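Local coordinates for CyaB (Pseudomonas aeruginosa, PDB 3R5G), which probably makes cyclic AMP from ATP as an adenylyl cyclase, the chain here being the catalytic domain of a longer, membrane-bound protein, at residues Y39-Y50 and M84-L95; L108-T116 and E146-S157. All coordinates share one frame; numbering follows the deposited sequence.

Contact 1 of 2, residues Y39-Y50 and M84-L95; sequences YLNEMSKIALKY and MGIAMRKHMKVL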
loop_
_atom_site.group_PDB
_atom_site.type_symbol
_atom_site.label_atom_id
_atom_site.label_comp_id
_atom_site.label_asym_id
_atom_site.label_seq_id
_atom_site.Cartn_x
_atom_site.Cartn_y
_atom_site.Cartn_z
ATOM N N TYR A 39 6.157 -13.041 -12.038
ATOM C CA TYR A 39 5.673 -11.681 -12.404
ATOM C C TYR A 39 6.518 -10.594 -11.799
ATOM O O TYR A 39 7.001 -9.716 -12.485
ATOM C CB TYR A 39 4.219 -11.521 -11.967
ATOM C CG TYR A 39 3.755 -10.086 -12.151
ATOM C CD1 TYR A 39 3.402 -9.560 -13.441
ATOM C CD2 TYR A 39 3.648 -9.231 -11.039
ATOM C CE1 TYR A 39 3.040 -8.197 -13.606
ATOM C CE2 TYR A 39 3.242 -7.882 -11.184
ATOM C CZ TYR A 39 2.975 -7.376 -12.486
ATOM O OH TYR A 39 2.585 -6.079 -12.718
ATOM N N LEU A 40 6.755 -10.651 -10.473
ATOM C CA LEU A 40 7.524 -9.609 -9.851
ATOM C C LEU A 40 8.986 -9.587 -10.363
ATOM O O LEU A 40 9.595 -8.559 -10.509
ATOM C CB LEU A 40 7.466 -9.780 -8.313
ATOM C CG LEU A 40 6.103 -9.505 -7.703
ATOM C CD1 LEU A 40 6.131 -9.904 -6.189
ATOM C CD2 LEU A 40 5.576 -8.049 -7.884
ATOM N N ASN A 41 9.560 -10.779 -10.641
ATOM C CA ASN A 41 10.921 -10.830 -11.147
ATOM C C ASN A 41 10.981 -10.207 -12.572
ATOM O O ASN A 41 11.856 -9.424 -12.836
ATOM C CB ASN A 41 11.379 -12.301 -11.242
ATOM C CG ASN A 41 12.870 -12.411 -11.266
ATOM O OD1 ASN A 41 13.590 -11.836 -10.451
ATOM N ND2 ASN A 41 13.363 -13.060 -12.317
ATOM N N GLU A 42 9.945 -10.523 -13.368
ATOM C CA GLU A 42 9.924 -9.956 -14.763
ATOM C C GLU A 42 9.723 -8.471 -14.742
ATOM O O GLU A 42 10.429 -7.749 -15.420
ATOM C CB GLU A 42 8.856 -10.555 -15.649
ATOM C CG GLU A 42 9.120 -12.069 -15.957
ATOM C CD GLU A 42 10.374 -12.219 -16.820
ATOM O OE1 GLU A 42 10.365 -11.708 -17.959
ATOM O OE2 GLU A 42 11.404 -12.773 -16.353
ATOM N N MET A 43 8.833 -8.020 -13.830
ATOM C CA MET A 43 8.672 -6.545 -13.701
ATOM C C MET A 43 9.906 -5.849 -13.199
ATOM O O MET A 43 10.262 -4.765 -13.642
ATOM C CB MET A 43 7.493 -6.194 -12.794
ATOM C CG MET A 43 6.180 -6.617 -13.308
ATOM S SD MET A 43 5.740 -5.999 -14.936
ATOM C CE MET A 43 6.011 -7.448 -15.969
ATOM N N SER A 44 10.618 -6.457 -12.227
ATOM C CA SER A 44 11.848 -5.933 -11.759
ATOM C C SER A 44 12.910 -5.766 -12.875
ATOM O O SER A 44 13.580 -4.732 -12.934
ATOM C CB SER A 44 12.345 -6.860 -10.635
ATOM O OG SER A 44 13.632 -6.431 -10.302
ATOM N N LYS A 45 13.043 -6.761 -13.741
ATOM C CA LYS A 45 13.955 -6.648 -14.817
ATOM C C LYS A 45 13.621 -5.483 -15.775
ATOM O O LYS A 45 14.491 -4.783 -16.196
ATOM C CB LYS A 45 13.920 -7.933 -15.642
ATOM C CG LYS A 45 14.508 -9.148 -14.853
ATOM C CD LYS A 45 14.690 -10.277 -15.783
ATOM C CE LYS A 45 15.521 -11.327 -15.042
ATOM N NZ LYS A 45 15.137 -12.749 -15.277
ATOM N N ILE A 46 12.315 -5.312 -16.071
ATOM C CA ILE A 46 11.953 -4.157 -16.891
ATOM C C ILE A 46 12.208 -2.785 -16.232
ATOM O O ILE A 46 12.757 -1.902 -16.862
ATOM C CB ILE A 46 10.462 -4.270 -17.337
ATOM C CG1 ILE A 46 10.236 -5.574 -18.085
ATOM C CG2 ILE A 46 10.074 -3.028 -18.203
ATOM C CD1 ILE A 46 8.831 -5.940 -18.470
ATOM N N ALA A 47 11.915 -2.663 -14.931
ATOM C CA ALA A 47 12.218 -1.429 -14.246
ATOM C C ALA A 47 13.718 -1.164 -14.244
ATOM O O ALA A 47 14.105 -0.034 -14.487
ATOM C CB ALA A 47 11.706 -1.483 -12.791
ATOM N N LEU A 48 14.558 -2.217 -14.033
ATOM C CA LEU A 48 16.037 -1.967 -14.090
ATOM C C LEU A 48 16.468 -1.452 -15.487
ATOM O O LEU A 48 17.200 -0.461 -15.585
ATOM C CB LEU A 48 16.847 -3.245 -13.715
ATOM C CG LEU A 48 18.428 -3.209 -13.915
ATOM C CD1 LEU A 48 19.257 -2.276 -12.921
ATOM C CD2 LEU A 48 19.024 -4.671 -13.913
ATOM N N LYS A 49 15.929 -2.086 -16.541
ATOM C CA LYS A 49 16.274 -1.732 -17.910
ATOM C C LYS A 49 15.989 -0.224 -18.215
ATOM O O LYS A 49 16.722 0.498 -18.879
ATOM C CB LYS A 49 15.480 -2.595 -18.876
ATOM C CG LYS A 49 15.565 -2.075 -20.247
ATOM C CD LYS A 49 14.545 -2.804 -21.131
ATOM C CE LYS A 49 15.208 -3.861 -22.008
ATOM N NZ LYS A 49 14.284 -5.006 -22.213
ATOM N N TYR A 50 14.850 0.260 -17.680
ATOM C CA TYR A 50 14.482 1.586 -17.886
ATOM C C TYR A 50 15.043 2.623 -16.917
ATOM O O TYR A 50 14.805 3.827 -17.087
ATOM C CB TYR A 50 12.907 1.679 -17.852
ATOM C CG TYR A 50 12.324 1.274 -19.221
ATOM C CD1 TYR A 50 12.187 2.230 -20.290
ATOM C CD2 TYR A 50 11.983 -0.098 -19.459
ATOM C CE1 TYR A 50 11.726 1.771 -21.542
ATOM C CE2 TYR A 50 11.551 -0.515 -20.723
ATOM C CZ TYR A 50 11.383 0.462 -21.716
ATOM O OH TYR A 50 10.984 0.008 -22.955
ATOM N N MET A 84 8.569 2.604 -19.506
ATOM C CA MET A 84 8.616 1.381 -18.737
ATOM C C MET A 84 7.215 0.782 -18.606
ATOM O O MET A 84 7.002 -0.433 -18.819
ATOM C CB MET A 84 9.250 1.748 -17.412
ATOM C CG MET A 84 9.272 0.569 -16.472
ATOM S SD MET A 84 9.548 0.927 -14.741
ATOM C CE MET A 84 7.916 1.722 -14.448
ATOM N N GLY A 85 6.243 1.643 -18.313
ATOM C CA GLY A 85 4.873 1.103 -18.201
ATOM C C GLY A 85 4.349 0.524 -19.504
ATOM O O GLY A 85 3.727 -0.546 -19.456
ATOM N N ILE A 86 4.638 1.190 -20.635
ATOM C CA ILE A 86 4.254 0.671 -21.947
ATOM C C ILE A 86 4.847 -0.736 -22.153
ATOM O O ILE A 86 4.175 -1.691 -22.588
ATOM C CB ILE A 86 4.617 1.589 -23.047
ATOM C CG1 ILE A 86 3.691 2.847 -23.013
ATOM C CG2 ILE A 86 4.598 0.873 -24.440
ATOM C CD1 ILE A 86 4.238 4.026 -23.843
ATOM N N ALA A 87 6.156 -0.819 -21.795
ATOM C CA ALA A 87 6.820 -2.060 -21.928
ATOM C C ALA A 87 6.298 -3.155 -21.047
ATOM O O ALA A 87 6.254 -4.350 -21.440
ATOM C CB ALA A 87 8.346 -1.808 -21.664
ATOM N N MET A 88 5.924 -2.865 -19.790
ATOM C CA MET A 88 5.348 -3.828 -18.896
ATOM C C MET A 88 4.015 -4.301 -19.426
ATOM O O MET A 88 3.726 -5.496 -19.308
ATOM C CB MET A 88 5.183 -3.215 -17.500
ATOM C CG MET A 88 6.530 -2.942 -16.800
ATOM S SD MET A 88 6.225 -2.067 -15.258
ATOM C CE MET A 88 7.799 -2.367 -14.429
ATOM N N ARG A 89 3.207 -3.380 -19.943
ATOM C CA ARG A 89 1.882 -3.795 -20.471
ATOM C C ARG A 89 2.096 -4.731 -21.664
ATOM O O ARG A 89 1.300 -5.736 -21.793
ATOM C CB ARG A 89 1.133 -2.519 -20.836
ATOM C CG ARG A 89 -0.230 -2.818 -21.438
ATOM C CD ARG A 89 -1.162 -1.621 -21.474
ATOM N NE ARG A 89 -0.587 -0.624 -22.373
ATOM C CZ ARG A 89 -1.099 0.633 -22.512
ATOM N NH1 ARG A 89 -2.210 0.937 -21.782
ATOM N NH2 ARG A 89 -0.579 1.520 -23.330
ATOM N N LYS A 90 3.115 -4.465 -22.517
ATOM C CA LYS A 90 3.378 -5.399 -23.626
ATOM C C LYS A 90 3.850 -6.718 -23.086
ATOM O O LYS A 90 3.450 -7.777 -23.596
ATOM C CB LYS A 90 4.412 -4.853 -24.592
ATOM C CG LYS A 90 4.022 -3.685 -25.413
ATOM C CD LYS A 90 5.154 -3.176 -26.234
ATOM C CE LYS A 90 4.710 -1.927 -27.007
ATOM N NZ LYS A 90 5.800 -1.233 -27.684
ATOM N N HIS A 91 4.670 -6.731 -22.055
ATOM C CA HIS A 91 5.205 -8.003 -21.587
ATOM C C HIS A 91 4.136 -8.815 -20.891
ATOM O O HIS A 91 4.149 -10.052 -20.854
ATOM C CB HIS A 91 6.377 -7.742 -20.650
ATOM C CG HIS A 91 7.186 -8.959 -20.413
ATOM N ND1 HIS A 91 7.904 -9.568 -21.417
ATOM C CD2 HIS A 91 7.459 -9.616 -19.263
ATOM C CE1 HIS A 91 8.541 -10.610 -20.896
ATOM N NE2 HIS A 91 8.303 -10.649 -19.589
ATOM N N MET A 92 3.123 -8.162 -20.366
ATOM C CA MET A 92 2.023 -8.899 -19.791
ATOM C C MET A 92 1.328 -9.776 -20.770
ATOM O O MET A 92 0.812 -10.802 -20.336
ATOM C CB MET A 92 1.022 -7.928 -19.138
ATOM C CG MET A 92 1.336 -7.645 -17.739
ATOM S SD MET A 92 0.970 -9.077 -16.668
ATOM C CE MET A 92 -0.709 -9.024 -16.102
ATOM N N LYS A 93 1.363 -9.404 -22.047
ATOM C CA LYS A 93 0.732 -10.317 -23.064
ATOM C C LYS A 93 1.519 -11.608 -23.138
ATOM O O LYS A 93 0.946 -12.712 -23.278
ATOM C CB LYS A 93 0.739 -9.699 -24.459
ATOM C CG LYS A 93 -0.018 -8.392 -24.475
ATOM C CD LYS A 93 -0.019 -7.847 -25.906
ATOM C CE LYS A 93 -0.911 -6.611 -26.039
ATOM N NZ LYS A 93 -0.901 -5.795 -24.759
ATOM N N VAL A 94 2.835 -11.490 -23.083
ATOM C CA VAL A 94 3.695 -12.673 -23.083
ATOM C C VAL A 94 3.426 -13.508 -21.823
ATOM O O VAL A 94 3.278 -14.738 -21.890
ATOM C CB VAL A 94 5.102 -12.247 -23.120
ATOM C CG1 VAL A 94 6.038 -13.448 -23.221
ATOM C CG2 VAL A 94 5.363 -11.322 -24.374
ATOM N N LEU A 95 3.407 -12.861 -20.637
ATOM C CA LEU A 95 3.206 -13.622 -19.454
ATOM C C LEU A 95 1.871 -14.320 -19.458
ATOM O O LEU A 95 1.789 -15.461 -18.945
ATOM C CB LEU A 95 3.396 -12.727 -18.203
ATOM C CG LEU A 95 4.811 -12.167 -18.033
ATOM C CD1 LEU A 95 4.758 -11.166 -16.811
ATOM C CD2 LEU A 95 5.937 -13.230 -17.846
#
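Tyr50 lays one ring face over the backbone of Met84: Met84 CA stands 3.7 Å from the ring centroid, almost straight above the centre of the ring, a CH-pi contact. The phenol end of the same ring reaches Ala87, with Tyr50 OH 3.5 Å from Ala87 CB, while its hydroxyl is hydrogen-bonded to the carbonyl of Leu197. Next along the interface, Ile46 is a knob in the hole formed by Met84, Ala87, Met88 and His91. Its two branches divide the work: Ile46 CG2 rests 3.8 Å from Met88 CG, and Ile46 CD1 lies 3.7 Å from His91 CB. The one polar link is the bond from His91 NE2 to Glu42 OE1, 2.8 Å long and bent to 140° at the hydrogen. It uses the anti lone pair of the carboxylate oxygen, which is tilted out of the imidazole plane. With CG anti to the backbone N (chi1 -165°), His91 turns its ring toward Glu42. On the buried side Met43 SD packs 3.7 Å from Met88 CG, and Met92 SD makes an oblique Met-aromatic contact with Tyr39. The axes of segments 39-50 and 84-95 run roughly antiparallel, at 149°, and come within 9.7 Å. Both helices lie against the cyclase sheet, where Met84 and Met88 touch Phe13 of strand 6-18, Ala47 meets Ile54 of strand 53-58, and Tyr39 and Met92 reach Ile110 of strand 109-116.

Contact 2 of 2, residues L108-T116 and E146-S157; sequences LEIRMGINT and ESASEAGEILIS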
loop_
_atom_site.group_PDB
_atom_site.type_symbol
_atom_site.label_atom_id
_atom_site.label_comp_id
_atom_site.label_asym_id
_atom_site.label_seq_id
_atom_site.Cartn_x
_atom_site.Cartn_y
_atom_site.Cartn_z
ATOM N N LEU A 108 -6.208 -11.718 -16.273
ATOM C CA LEU A 108 -5.275 -10.995 -15.380
ATOM C C LEU A 108 -4.730 -9.864 -16.219
ATOM O O LEU A 108 -4.219 -10.102 -17.322
ATOM C CB LEU A 108 -4.105 -11.898 -15.007
ATOM C CG LEU A 108 -4.426 -13.077 -14.067
ATOM C CD1 LEU A 108 -3.264 -14.088 -13.938
ATOM C CD2 LEU A 108 -4.869 -12.544 -12.681
ATOM N N GLU A 109 -4.843 -8.632 -15.728
ATOM C CA GLU A 109 -4.378 -7.499 -16.545
ATOM C C GLU A 109 -3.777 -6.443 -15.669
ATOM O O GLU A 109 -4.297 -6.177 -14.616
ATOM C CB GLU A 109 -5.489 -6.843 -17.317
ATOM C CG GLU A 109 -4.870 -5.769 -18.292
ATOM C CD GLU A 109 -3.967 -6.306 -19.341
ATOM O OE1 GLU A 109 -4.566 -6.636 -20.407
ATOM O OE2 GLU A 109 -2.705 -6.423 -19.128
ATOM N N ILE A 110 -2.709 -5.847 -16.164
ATOM C CA ILE A 110 -2.021 -4.827 -15.389
ATOM C C ILE A 110 -2.744 -3.520 -15.533
ATOM O O ILE A 110 -3.316 -3.216 -16.584
ATOM C CB ILE A 110 -0.506 -4.731 -15.856
ATOM C CG1 ILE A 110 0.274 -3.829 -14.888
ATOM C CG2 ILE A 110 -0.416 -4.360 -17.428
ATOM C CD1 ILE A 110 1.737 -3.895 -15.340
ATOM N N ARG A 111 -2.749 -2.763 -14.449
ATOM C CA ARG A 111 -3.112 -1.349 -14.519
ATOM C C ARG A 111 -2.085 -0.512 -13.816
ATOM O O ARG A 111 -1.414 -0.984 -12.885
ATOM C CB ARG A 111 -4.497 -1.123 -13.956
ATOM C CG ARG A 111 -4.539 -1.314 -12.513
ATOM C CD ARG A 111 -5.968 -1.131 -12.043
ATOM N NE ARG A 111 -5.944 -1.364 -10.595
ATOM C CZ ARG A 111 -6.840 -0.866 -9.757
ATOM N NH1 ARG A 111 -6.689 -1.073 -8.449
ATOM N NH2 ARG A 111 -7.854 -0.147 -10.222
ATOM N N MET A 112 -1.993 0.741 -14.250
ATOM C CA MET A 112 -0.910 1.623 -13.819
ATOM C C MET A 112 -1.332 3.044 -13.621
ATOM O O MET A 112 -2.178 3.525 -14.411
ATOM C CB MET A 112 0.209 1.618 -14.912
ATOM C CG MET A 112 0.668 0.184 -15.150
ATOM S SD MET A 112 1.897 0.159 -16.512
ATOM C CE MET A 112 1.099 -0.975 -17.467
ATOM N N GLY A 113 -0.688 3.726 -12.669
ATOM C CA GLY A 113 -0.904 5.132 -12.424
ATOM C C GLY A 113 0.453 5.823 -12.347
ATOM O O GLY A 113 1.333 5.212 -11.692
ATOM N N ILE A 114 0.622 7.008 -12.903
ATOM C CA ILE A 114 1.947 7.672 -12.933
ATOM C C ILE A 114 1.687 9.117 -12.668
ATOM O O ILE A 114 0.798 9.716 -13.326
ATOM C CB ILE A 114 2.646 7.414 -14.278
ATOM C CG1 ILE A 114 2.754 5.922 -14.491
ATOM C CG2 ILE A 114 3.997 8.118 -14.267
ATOM C CD1 ILE A 114 3.361 5.572 -15.914
ATOM N N ASN A 115 2.494 9.745 -11.809
ATOM C CA ASN A 115 2.389 11.161 -11.589
ATOM C C ASN A 115 3.768 11.706 -11.430
ATOM O O ASN A 115 4.681 10.985 -10.979
ATOM C CB ASN A 115 1.567 11.396 -10.294
ATOM C CG ASN A 115 1.489 12.870 -9.891
ATOM O OD1 ASN A 115 1.161 13.733 -10.729
ATOM N ND2 ASN A 115 1.861 13.170 -8.655
ATOM N N THR A 116 3.993 12.962 -11.665
ATOM C CA THR A 116 5.280 13.641 -11.516
ATOM C C THR A 116 5.078 14.857 -10.625
ATOM O O THR A 116 4.110 15.566 -10.738
ATOM C CB THR A 116 5.713 14.149 -12.860
ATOM O OG1 THR A 116 5.803 13.070 -13.800
ATOM C CG2 THR A 116 7.091 14.961 -12.820
ATOM N N GLU A 146 -3.544 4.946 -9.996
ATOM C CA GLU A 146 -3.541 3.558 -10.224
ATOM C C GLU A 146 -4.909 2.965 -9.774
ATOM O O GLU A 146 -5.479 2.130 -10.505
ATOM C CB GLU A 146 -2.341 2.978 -9.497
ATOM C CG GLU A 146 -2.161 1.492 -9.702
ATOM C CD GLU A 146 -2.594 0.686 -8.502
ATOM O OE1 GLU A 146 -3.611 1.001 -7.920
ATOM O OE2 GLU A 146 -1.878 -0.253 -8.006
ATOM N N SER A 147 -5.425 3.469 -8.659
ATOM C CA SER A 147 -6.690 2.873 -8.093
ATOM C C SER A 147 -7.839 3.173 -9.052
ATOM O O SER A 147 -8.777 2.350 -9.156
ATOM C CB SER A 147 -7.071 3.469 -6.747
ATOM O OG SER A 147 -6.240 2.861 -5.824
ATOM N N ALA A 148 -7.738 4.282 -9.753
ATOM C CA ALA A 148 -8.805 4.749 -10.682
ATOM C C ALA A 148 -8.701 4.129 -12.039
ATOM O O ALA A 148 -9.629 4.215 -12.883
ATOM C CB ALA A 148 -8.703 6.248 -10.814
ATOM N N SER A 149 -7.541 3.585 -12.369
ATOM C CA SER A 149 -7.318 3.087 -13.711
ATOM C C SER A 149 -8.090 1.787 -13.907
ATOM O O SER A 149 -8.381 1.021 -12.966
ATOM C CB SER A 149 -5.775 2.918 -13.953
ATOM O OG SER A 149 -5.299 1.892 -13.116
ATOM N N GLU A 150 -8.426 1.580 -15.145
ATOM C CA GLU A 150 -9.076 0.357 -15.590
ATOM C C GLU A 150 -8.054 -0.730 -15.964
ATOM O O GLU A 150 -6.863 -0.470 -16.309
ATOM C CB GLU A 150 -10.016 0.684 -16.736
ATOM C CG GLU A 150 -11.168 1.587 -16.290
ATOM C CD GLU A 150 -12.194 1.839 -17.388
ATOM O OE1 GLU A 150 -12.931 0.865 -17.693
ATOM O OE2 GLU A 150 -12.322 2.966 -17.927
ATOM N N ALA A 151 -8.448 -2.004 -15.964
ATOM C CA ALA A 151 -7.542 -3.003 -16.464
ATOM C C ALA A 151 -6.980 -2.657 -17.825
ATOM O O ALA A 151 -7.749 -2.348 -18.790
ATOM C CB ALA A 151 -8.300 -4.354 -16.605
ATOM N N GLY A 152 -5.652 -2.742 -17.936
ATOM C CA GLY A 152 -5.008 -2.475 -19.189
ATOM C C GLY A 152 -4.661 -1.042 -19.491
ATOM O O GLY A 152 -4.153 -0.791 -20.611
ATOM N N GLU A 153 -4.942 -0.175 -18.561
ATOM C CA GLU A 153 -4.814 1.286 -18.806
ATOM C C GLU A 153 -3.607 1.797 -18.022
ATOM O O GLU A 153 -3.240 1.245 -16.925
ATOM C CB GLU A 153 -6.068 1.936 -18.223
ATOM C CG GLU A 153 -6.287 3.357 -18.494
ATOM C CD GLU A 153 -7.741 3.726 -18.095
ATOM O OE1 GLU A 153 -8.125 3.620 -16.957
ATOM O OE2 GLU A 153 -8.514 4.152 -18.979
ATOM N N ILE A 154 -2.945 2.782 -18.618
ATOM C CA ILE A 154 -1.947 3.532 -17.933
ATOM C C ILE A 154 -2.508 4.940 -17.828
ATOM O O ILE A 154 -2.651 5.697 -18.850
ATOM C CB ILE A 154 -0.666 3.610 -18.775
ATOM C CG1 ILE A 154 -0.172 2.247 -18.984
ATOM C CG2 ILE A 154 0.386 4.459 -18.039
ATOM C CD1 ILE A 154 1.087 2.126 -19.942
ATOM N N LEU A 155 -2.734 5.347 -16.611
ATOM C CA LEU A 155 -3.290 6.699 -16.372
ATOM C C LEU A 155 -2.225 7.627 -15.858
ATOM O O LEU A 155 -1.458 7.222 -14.916
ATOM C CB LEU A 155 -4.410 6.729 -15.325
ATOM C CG LEU A 155 -5.722 6.075 -15.732
ATOM C CD1 LEU A 155 -6.824 6.438 -14.699
ATOM C CD2 LEU A 155 -6.166 6.689 -17.056
ATOM N N ILE A 156 -2.065 8.844 -16.359
ATOM C CA ILE A 156 -1.061 9.759 -15.897
ATOM C C ILE A 156 -1.720 11.107 -15.596
ATOM O O ILE A 156 -2.835 11.421 -16.130
ATOM C CB ILE A 156 0.006 9.966 -17.014
ATOM C CG1 ILE A 156 -0.505 10.658 -18.310
ATOM C CG2 ILE A 156 0.605 8.614 -17.341
ATOM C CD1 ILE A 156 0.594 11.079 -19.297
ATOM N N SER A 157 -1.085 11.901 -14.795
ATOM C CA SER A 157 -1.548 13.269 -14.488
ATOM C C SER A 157 -1.087 14.226 -15.543
ATOM O O SER A 157 -0.306 13.954 -16.465
ATOM C CB SER A 157 -1.001 13.629 -13.124
ATOM O OG SER A 157 0.431 13.797 -13.283
HETATM O O HOH W 1 -8.843 -0.011 -6.840
#
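Arg111 projects from strand 109-116 into the turn that follows helix 137-148, where its NH2 meets two backbone carbonyls. The bond from Arg111 NH2 to Ser149 O, 3.0 Å with 159° at the hydrogen, lies in both the guanidinium and carbonyl planes; that to Ser147 O is weak. Glu146 O sits over one guanidinium face, near its rim, and is not bonded to it; it accepts instead from Ser149 N and, at 2.6 Å, from Ser149 OG. The Glu146 carboxylate adds only a long charge pairing, its OE1 being 3.7 Å from Arg111 NH1 and well out of the guanidinium plane. Arg111 CG lies between the backbone N and carbonyl carbon (chi1 70°), and from there the chain extends straight to NE past the Ser149 hydroxyl.

Beyond this shell, parallel strand pairing fixes the frame. Leu155 N donates to Met112 O at 2.9 Å, almost straight at 177°, and Leu155 O accepts from Ile114 N. Helix 137-148 passes directly against the bare backbone of Gly113, with Gly113 CA 3.6 Å from Glu146 N. Met112, Ile114, Ile154 and Ile156 share one sheet face; Met112 CE and Ile154 CG1 are 3.8 Å apart. At the far end, Ser157 OG donates to Asn115 OD1 at 2.7 Å, in the carbonyl plane on a lone pair.

Asp16 forms a salt bridge with Arg111 NH1, and a water bonds the same nitrogen. Carbonyl dipoles and two carboxylates thus surround the buried guanidinium, which probably stabilises its positive charge.

How the contacts relate
Both contacts are largely buried, but contact 1 joins two helices through side chains, whereas contact 2 joins neighbouring strands and a helix-turn connection mainly through backbone bonds. Methionine-rich packing with one polar pair at its partly exposed side marks the helix pair; a peptide ladder and an arginine held by one good carbonyl bond and charged neighbours mark the sheet. Their centres are about 14 Å apart, and helix 74-100 is followed in the chain by strand 109-116. They touch directly: Gly85 O packs 3.3 Å from Met112 CE, and Arg89 NH1 probably hydrogen-bonds Gly152 O at 2.9 Å. The hydrophobic sheet face of contact 2 therefore meets the helix layer of contact 1, while Arg111 works on the other face.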